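Local coordinates for catabolite control protein A (Lactococcus lactis, PDB 2O20) that probably acts as a global transcriptional regulator of carbon catabolite repression and activation, binding DNA through a LacI-type helix-turn-helix domain, at residues D121-M126 and T143-V148; P158-D163 and Y295-V300. The protein carries 1 engineered substitution. One frame throughout, in Å; residues are numbered along the deposited sequence.

Contact 1 of 2, residues D121-M126 and T143-V148; sequences DGIVYM and TPVVLV
Four backbone hydrogen bonds zip Gly122-Met126 to Pro144-Val148 as neighbouring parallel strands. Ile123 N donates to Pro144 O at 2.9 Å, and Ile123 O accepts from Val146 N at 3.0 Å. The ladder then repeats two residues on, Tyr125 N donating to Val146 O and Tyr125 O accepting from Val148 N. Ile123 thus bonds to Pro144 and Val146, and Tyr125 to Val146 and Val148; one residue reaching two partners two apart is the parallel pattern, and the strand axes diverge by just 14°. A short CA-H...O contact, Val145 CA to Ile123 O at 3.2 Å, adds a second approach to an oxygen already bonded to Val146 N.

Side chains sort by face. With Ile123, Val145, Tyr125 and Leu147 on one side, Leu147 CD2 reaches the tyrosine at CB, 3.9 Å away, and meets its ring obliquely. On the other side Val124 CG1, anti to its own nitrogen (chi1 179°), touches Val148 CG2 at 3.7 Å. At the start of the pairing, Thr143 CG2 lies 4.0 Å from Ile123 CD1, the threonine side chain meeting the isoleucine nearly perpendicularly, while Pro144 CD rests 3.4 Å from Asp121 O.

Further out, helix 105-118 covers Ile123 through Leu112 and Phe115, and its Glu108 takes a hydrogen bond with Tyr125 OH. Leu305 of helix 294-309 packs on Val124 and Val146 from the opposite face. Gly122, Val124 and Met126 pair with strand 65-70, placing 122-125 inside the sheet. Helix 132-141 connects the two strands along the chain, making a beta-alpha-beta unit of the periplasmic-binding-protein-like domain. Chemically, the buried peptide groups satisfy one another along the ladder, while mostly aliphatic surfaces are presented to helices on both faces.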
ATOM      1  N   ASP D 121      16.611 -18.061  12.133  1.00 25.00           N
ATOM      2  CA  ASP D 121      16.777 -19.391  11.582  1.00 24.27           C
ATOM      3  C   ASP D 121      16.764 -19.391  10.045  1.00 23.04           C
ATOM      4  O   ASP D 121      17.249 -20.328   9.409  1.00 22.01           O
ATOM      5  CB  ASP D 121      15.687 -20.308  12.152  1.00 23.57           C
ATOM      6  CG  ASP D 121      15.763 -20.426  13.660  1.00 25.11           C
ATOM      7  OD1 ASP D 121      16.644 -21.155  14.113  1.00 27.15           O
ATOM      8  OD2 ASP D 121      15.010 -19.746  14.404  1.00 25.17           O
ATOM      9  N   GLY D 122      16.205 -18.337   9.462  1.00 21.89           N
ATOM     10  CA  GLY D 122      16.081 -18.211   8.026  1.00 21.74           C
ATOM     11  C   GLY D 122      15.690 -16.789   7.633  1.00 21.61           C
ATOM     12  O   GLY D 122      15.112 -16.065   8.432  1.00 20.76           O
ATOM     13  N   ILE D 123      16.051 -16.403   6.410  1.00 21.62           N
ATOM     14  CA  ILE D 123      15.847 -15.041   5.879  1.00 21.81           C
ATOM     15  C   ILE D 123      15.114 -15.088   4.526  1.00 22.00           C
ATOM     16  O   ILE D 123      15.482 -15.845   3.642  1.00 21.55           O
ATOM     17  CB  ILE D 123      17.236 -14.282   5.730  1.00 22.20           C
ATOM     18  CG1 ILE D 123      17.831 -14.025   7.109  1.00 21.77           C
ATOM     19  CG2 ILE D 123      17.087 -12.953   5.027  1.00 23.57           C
ATOM     20  CD1 ILE D 123      19.307 -13.688   7.121  1.00 22.99           C
ATOM     21  N   VAL D 124      14.093 -14.254   4.382  1.00 21.84           N
ATOM     22  CA  VAL D 124      13.509 -13.940   3.082  1.00 22.09           C
ATOM     23  C   VAL D 124      13.955 -12.528   2.699  1.00 22.09           C
ATOM     24  O   VAL D 124      13.753 -11.588   3.462  1.00 21.30           O
ATOM     25  CB  VAL D 124      11.974 -13.966   3.120  1.00 22.60           C
ATOM     26  CG1 VAL D 124      11.381 -13.610   1.743  1.00 23.05           C
ATOM     27  CG2 VAL D 124      11.449 -15.326   3.629  1.00 23.68           C
ATOM     28  N   TYR D 125      14.580 -12.408   1.524  1.00 21.75           N
ATOM     29  CA  TYR D 125      15.054 -11.121   1.019  1.00 22.38           C
ATOM     30  C   TYR D 125      14.250 -10.642  -0.177  1.00 22.50           C
ATOM     31  O   TYR D 125      14.054 -11.375  -1.137  1.00 21.14           O
ATOM     32  CB  TYR D 125      16.511 -11.229   0.583  1.00 22.99           C
ATOM     33  CG  TYR D 125      17.053  -9.954  -0.029  1.00 23.94           C
ATOM     34  CD1 TYR D 125      17.637  -8.974   0.760  1.00 23.93           C
ATOM     35  CD2 TYR D 125      16.941  -9.716  -1.403  1.00 23.98           C
ATOM     36  CE1 TYR D 125      18.107  -7.794   0.201  1.00 24.84           C
ATOM     37  CE2 TYR D 125      17.415  -8.523  -1.975  1.00 24.85           C
ATOM     38  CZ  TYR D 125      17.984  -7.576  -1.179  1.00 25.29           C
ATOM     39  OH  TYR D 125      18.467  -6.402  -1.762  1.00 27.22           O
ATOM     40  N   MET D 126      13.869  -9.370  -0.117  1.00 23.30           N
ATOM     41  CA  MET D 126      13.201  -8.661  -1.193  1.00 25.11           C
ATOM     42  C   MET D 126      13.937  -7.335  -1.344  1.00 25.28           C
ATOM     43  O   MET D 126      14.388  -6.766  -0.366  1.00 25.17           O
ATOM     44  CB  MET D 126      11.733  -8.392  -0.826  1.00 24.85           C
ATOM     45  CG  MET D 126      10.760  -9.538  -0.994  1.00 26.31           C
ATOM     46  SD  MET D 126       9.175  -9.115  -0.195  1.00 29.24           S
ATOM     47  CE  MET D 126       9.471  -9.756   1.425  1.00 29.58           C
ATOM     48  N   THR D 143      23.207 -18.587   7.083  1.00 35.47           N
ATOM     49  CA  THR D 143      21.764 -18.676   7.309  1.00 33.62           C
ATOM     50  C   THR D 143      21.052 -19.152   6.040  1.00 31.46           C
ATOM     51  O   THR D 143      21.334 -18.648   4.960  1.00 31.11           O
ATOM     52  CB  THR D 143      21.178 -17.288   7.632  1.00 34.36           C
ATOM     53  OG1 THR D 143      22.114 -16.512   8.398  1.00 36.62           O
ATOM     54  CG2 THR D 143      19.861 -17.419   8.368  1.00 33.33           C
ATOM     55  N   PRO D 144      20.100 -20.089   6.159  1.00 28.84           N
ATOM     56  CA  PRO D 144      19.207 -20.308   5.014  1.00 27.24           C
ATOM     57  C   PRO D 144      18.506 -19.008   4.555  1.00 25.79           C
ATOM     58  O   PRO D 144      18.043 -18.223   5.377  1.00 23.48           O
ATOM     59  CB  PRO D 144      18.199 -21.333   5.556  1.00 27.48           C
ATOM     60  CG  PRO D 144      18.910 -22.011   6.636  1.00 27.54           C
ATOM     61  CD  PRO D 144      19.779 -20.999   7.270  1.00 28.62           C
ATOM     62  N   VAL D 145      18.512 -18.774   3.246  1.00 24.11           N
ATOM     63  CA  VAL D 145      17.949 -17.554   2.648  1.00 23.43           C
ATOM     64  C   VAL D 145      17.276 -17.889   1.308  1.00 22.02           C
ATOM     65  O   VAL D 145      17.742 -18.775   0.559  1.00 21.20           O
ATOM     66  CB  VAL D 145      19.060 -16.459   2.475  1.00 23.50           C
ATOM     67  CG1 VAL D 145      20.259 -17.036   1.782  1.00 25.56           C
ATOM     68  CG2 VAL D 145      18.563 -15.245   1.720  1.00 23.44           C
ATOM     69  N   VAL D 146      16.150 -17.240   1.050  1.00 21.28           N
ATOM     70  CA  VAL D 146      15.458 -17.316  -0.236  1.00 21.14           C
ATOM     71  C   VAL D 146      15.205 -15.866  -0.720  1.00 20.87           C
ATOM     72  O   VAL D 146      14.780 -15.019   0.057  1.00 21.14           O
ATOM     73  CB  VAL D 146      14.123 -18.051  -0.121  1.00 22.00           C
ATOM     74  CG1 VAL D 146      13.461 -18.209  -1.521  1.00 21.98           C
ATOM     75  CG2 VAL D 146      14.338 -19.423   0.543  1.00 23.33           C
ATOM     76  N   LEU D 147      15.484 -15.609  -1.996  1.00 21.31           N
ATOM     77  CA  LEU D 147      15.203 -14.315  -2.645  1.00 20.82           C
ATOM     78  C   LEU D 147      13.834 -14.360  -3.323  1.00 21.53           C
ATOM     79  O   LEU D 147      13.468 -15.390  -3.903  1.00 20.83           O
ATOM     80  CB  LEU D 147      16.294 -14.000  -3.682  1.00 20.80           C
ATOM     81  CG  LEU D 147      17.771 -14.251  -3.308  1.00 21.96           C
ATOM     82  CD1 LEU D 147      18.659 -14.013  -4.500  1.00 21.18           C
ATOM     83  CD2 LEU D 147      18.259 -13.410  -2.107  1.00 24.69           C
ATOM     84  N   VAL D 148      13.077 -13.262  -3.252  1.00 21.52           N
ATOM     85  CA  VAL D 148      11.791 -13.129  -3.948  1.00 23.50           C
ATOM     86  C   VAL D 148      11.772 -11.832  -4.775  1.00 24.45           C
ATOM     87  O   VAL D 148      12.042 -10.745  -4.240  1.00 24.52           O
ATOM     88  CB  VAL D 148      10.578 -13.126  -2.974  1.00 24.04           C
ATOM     89  CG1 VAL D 148       9.261 -13.270  -3.763  1.00 25.62           C
ATOM     90  CG2 VAL D 148      10.715 -14.236  -1.891  1.00 23.79           C
TER

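Contact 2 of 2, residues P158-D163 and Y295-V300; sequences PSVNID and YDLGAV
This is an apolar strand-to-helix contact in the periplasmic-binding-protein-like fold, where helix 294-309 lies against one face of the parallel sheet that contains strand 159-161. The axes of strand 159-161 and helix 295-300 run nearly antiparallel, at 164°, and approach to 8.3 Å. The interface is small, 207 Å² summed over both sides, and four of its five touching residues are buried.

Val160 carries the strand's share. Its CB points toward the helix, and CG1, anti to the backbone nitrogen (chi1 -171°), extends between Leu297 and Val300, one helical turn apart. Val300 CG1 meets Val160 CG1 at 3.9 Å. Val160 and Leu297 lie alongside one another, each side chain running opposite to the other, and Leu297 CD2 continues along the strand to the backbone carbonyl carbon of Asn161, also 3.9 Å away.

Surrounding residues extend the apolar layer: Ala301 touches Val160, Leu319 of strand 318-320 touches Val300, and Val148 of strand 145-148 touches Leu297. Asn161 CB is directed away from the helix; its ND2 bonds to Thr150 O and its OD1 to Tyr164 OH. Beyond the strand, Asp163 is the N-cap of helix 164-177, with OD1 bonded to Leu166 N. At the centre of the contact, Val160 CG1 sits 3.8 Å from Leu297 CD2.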
ATOM      1  N   PRO D 158      18.796 -19.748  -3.494  1.00 25.87           N
ATOM      2  CA  PRO D 158      17.380 -19.984  -3.831  1.00 25.06           C
ATOM      3  C   PRO D 158      16.580 -18.709  -4.151  1.00 23.69           C
ATOM      4  O   PRO D 158      16.793 -17.666  -3.532  1.00 23.40           O
ATOM      5  CB  PRO D 158      16.848 -20.710  -2.592  1.00 24.85           C
ATOM      6  CG  PRO D 158      18.057 -21.399  -2.034  1.00 24.90           C
ATOM      7  CD  PRO D 158      19.171 -20.427  -2.240  1.00 25.90           C
ATOM      8  N   SER D 159      15.662 -18.805  -5.110  1.00 22.91           N
ATOM      9  CA  SER D 159      14.846 -17.654  -5.527  1.00 22.01           C
ATOM     10  C   SER D 159      13.486 -18.066  -6.104  1.00 21.54           C
ATOM     11  O   SER D 159      13.315 -19.179  -6.589  1.00 21.51           O
ATOM     12  CB  SER D 159      15.608 -16.776  -6.533  1.00 21.97           C
ATOM     13  OG  SER D 159      15.609 -17.309  -7.849  1.00 21.74           O
ATOM     14  N   VAL D 160      12.520 -17.174  -5.976  1.00 21.23           N
ATOM     15  CA  VAL D 160      11.189 -17.338  -6.555  1.00 20.85           C
ATOM     16  C   VAL D 160      10.822 -16.058  -7.328  1.00 20.57           C
ATOM     17  O   VAL D 160      10.829 -14.954  -6.763  1.00 19.37           O
ATOM     18  CB  VAL D 160      10.139 -17.636  -5.484  1.00 21.02           C
ATOM     19  CG1 VAL D 160       8.774 -18.018  -6.147  1.00 21.84           C
ATOM     20  CG2 VAL D 160      10.626 -18.747  -4.581  1.00 22.00           C
ATOM     21  N   ASN D 161      10.459 -16.234  -8.606  1.00 19.85           N
ATOM     22  CA  ASN D 161      10.242 -15.135  -9.534  1.00 19.33           C
ATOM     23  C   ASN D 161       9.223 -15.559 -10.592  1.00 18.47           C
ATOM     24  O   ASN D 161       8.902 -16.745 -10.688  1.00 19.25           O
ATOM     25  CB  ASN D 161      11.564 -14.742 -10.243  1.00 18.54           C
ATOM     26  CG  ASN D 161      12.576 -14.101  -9.321  1.00 19.47           C
ATOM     27  OD1 ASN D 161      12.563 -12.881  -9.080  1.00 18.98           O
ATOM     28  ND2 ASN D 161      13.490 -14.907  -8.819  1.00 18.61           N
ATOM     29  N   ILE D 162       8.736 -14.598 -11.379  1.00 17.43           N
ATOM     30  CA  ILE D 162       8.143 -14.878 -12.705  1.00 17.22           C
ATOM     31  C   ILE D 162       9.252 -14.936 -13.757  1.00 17.68           C
ATOM     32  O   ILE D 162      10.424 -14.700 -13.437  1.00 18.49           O
ATOM     33  CB  ILE D 162       6.970 -13.892 -13.122  1.00 16.60           C
ATOM     34  CG1 ILE D 162       7.450 -12.464 -13.404  1.00 18.01           C
ATOM     35  CG2 ILE D 162       5.839 -13.931 -12.101  1.00 15.95           C
ATOM     36  CD1 ILE D 162       6.619 -11.743 -14.435  1.00 17.82           C
ATOM     37  N   ASP D 163       8.886 -15.309 -14.985  1.00 18.97           N
ATOM     38  CA  ASP D 163       9.763 -15.292 -16.161  1.00 18.78           C
ATOM     39  C   ASP D 163       9.715 -13.853 -16.738  1.00 18.79           C
ATOM     40  O   ASP D 163       8.827 -13.498 -17.500  1.00 18.02           O
ATOM     41  CB  ASP D 163       9.310 -16.370 -17.182  1.00 18.60           C
ATOM     42  CG  ASP D 163      10.200 -16.444 -18.404  1.00 20.47           C
ATOM     43  OD1 ASP D 163      11.016 -15.535 -18.611  1.00 23.06           O
ATOM     44  OD2 ASP D 163      10.101 -17.435 -19.174  1.00 22.83           O
ATOM     45  N   TYR D 295       1.007 -12.980  -3.793  1.00 18.03           N
ATOM     46  CA  TYR D 295       0.819 -13.826  -2.619  1.00 18.97           C
ATOM     47  C   TYR D 295       1.541 -15.176  -2.762  1.00 19.07           C
ATOM     48  O   TYR D 295       2.213 -15.626  -1.852  1.00 19.06           O
ATOM     49  CB  TYR D 295      -0.670 -14.062  -2.380  1.00 20.27           C
ATOM     50  CG  TYR D 295      -0.970 -14.921  -1.164  1.00 19.10           C
ATOM     51  CD1 TYR D 295      -1.157 -14.337   0.075  1.00 18.77           C
ATOM     52  CD2 TYR D 295      -1.076 -16.303  -1.260  1.00 21.79           C
ATOM     53  CE1 TYR D 295      -1.445 -15.109   1.193  1.00 18.93           C
ATOM     54  CE2 TYR D 295      -1.356 -17.088  -0.141  1.00 21.59           C
ATOM     55  CZ  TYR D 295      -1.533 -16.473   1.087  1.00 21.27           C
ATOM     56  OH  TYR D 295      -1.820 -17.230   2.206  1.00 21.66           O
ATOM     57  N   ASP D 296       1.420 -15.792  -3.926  1.00 19.43           N
ATOM     58  CA  ASP D 296       2.052 -17.095  -4.197  1.00 20.55           C
ATOM     59  C   ASP D 296       3.573 -17.041  -4.231  1.00 20.75           C
ATOM     60  O   ASP D 296       4.245 -17.990  -3.856  1.00 20.13           O
ATOM     61  CB  ASP D 296       1.528 -17.642  -5.519  1.00 20.97           C
ATOM     62  CG  ASP D 296       0.071 -18.077  -5.442  1.00 24.84           C
ATOM     63  OD1 ASP D 296      -0.408 -18.388  -4.320  1.00 29.07           O
ATOM     64  OD2 ASP D 296      -0.574 -18.164  -6.508  1.00 28.11           O
ATOM     65  N   LEU D 297       4.130 -15.927  -4.698  1.00 20.63           N
ATOM     66  CA  LEU D 297       5.569 -15.755  -4.669  1.00 19.67           C
ATOM     67  C   LEU D 297       6.111 -15.859  -3.250  1.00 19.53           C
ATOM     68  O   LEU D 297       7.118 -16.536  -3.025  1.00 19.06           O
ATOM     69  CB  LEU D 297       5.973 -14.387  -5.290  1.00 19.65           C
ATOM     70  CG  LEU D 297       5.854 -14.173  -6.794  1.00 19.35           C
ATOM     71  CD1 LEU D 297       6.051 -12.725  -7.132  1.00 22.14           C
ATOM     72  CD2 LEU D 297       6.874 -15.020  -7.567  1.00 20.11           C
ATOM     73  N   GLY D 298       5.453 -15.165  -2.306  1.00 19.80           N
ATOM     74  CA  GLY D 298       5.754 -15.243  -0.860  1.00 19.97           C
ATOM     75  C   GLY D 298       5.500 -16.633  -0.235  1.00 19.72           C
ATOM     76  O   GLY D 298       6.345 -17.158   0.497  1.00 19.60           O
ATOM     77  N   ALA D 299       4.330 -17.209  -0.502  1.00 19.38           N
ATOM     78  CA  ALA D 299       3.978 -18.528   0.035  1.00 19.53           C
ATOM     79  C   ALA D 299       4.949 -19.596  -0.459  1.00 19.77           C
ATOM     80  O   ALA D 299       5.454 -20.417   0.327  1.00 20.19           O
ATOM     81  CB  ALA D 299       2.546 -18.887  -0.321  1.00 19.07           C
ATOM     82  N   VAL D 300       5.231 -19.583  -1.761  1.00 19.91           N
ATOM     83  CA  VAL D 300       6.135 -20.565  -2.368  1.00 19.53           C
ATOM     84  C   VAL D 300       7.536 -20.414  -1.784  1.00 19.37           C
ATOM     85  O   VAL D 300       8.190 -21.415  -1.478  1.00 18.92           O
ATOM     86  CB  VAL D 300       6.118 -20.481  -3.942  1.00 19.85           C
ATOM     87  CG1 VAL D 300       7.246 -21.269  -4.550  1.00 20.93           C
ATOM     88  CG2 VAL D 300       4.784 -20.995  -4.467  1.00 20.29           C
TER

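In the fold
The centres of the two contacts lie 12 Å apart, and both segments of contact 1 precede those of contact 2 in sequence. They share a six-stranded parallel sheet in which 145-148 and 159-161 are adjacent. Probable backbone hydrogen bonds join them directly, Leu147 N to Pro158 O and Leu147 O to Val160 N, each 2.9 Å. Helix 294-309 also spans both: Leu297 and Ala301 each touch Val148 of contact 1 and Val160 of contact 2, while Leu305 reaches further side chains of contact 1. A helix arriving more than 130 residues after strand 159-161 therefore covers strands from both contacts, tying a late part of the chain to the earlier sheet.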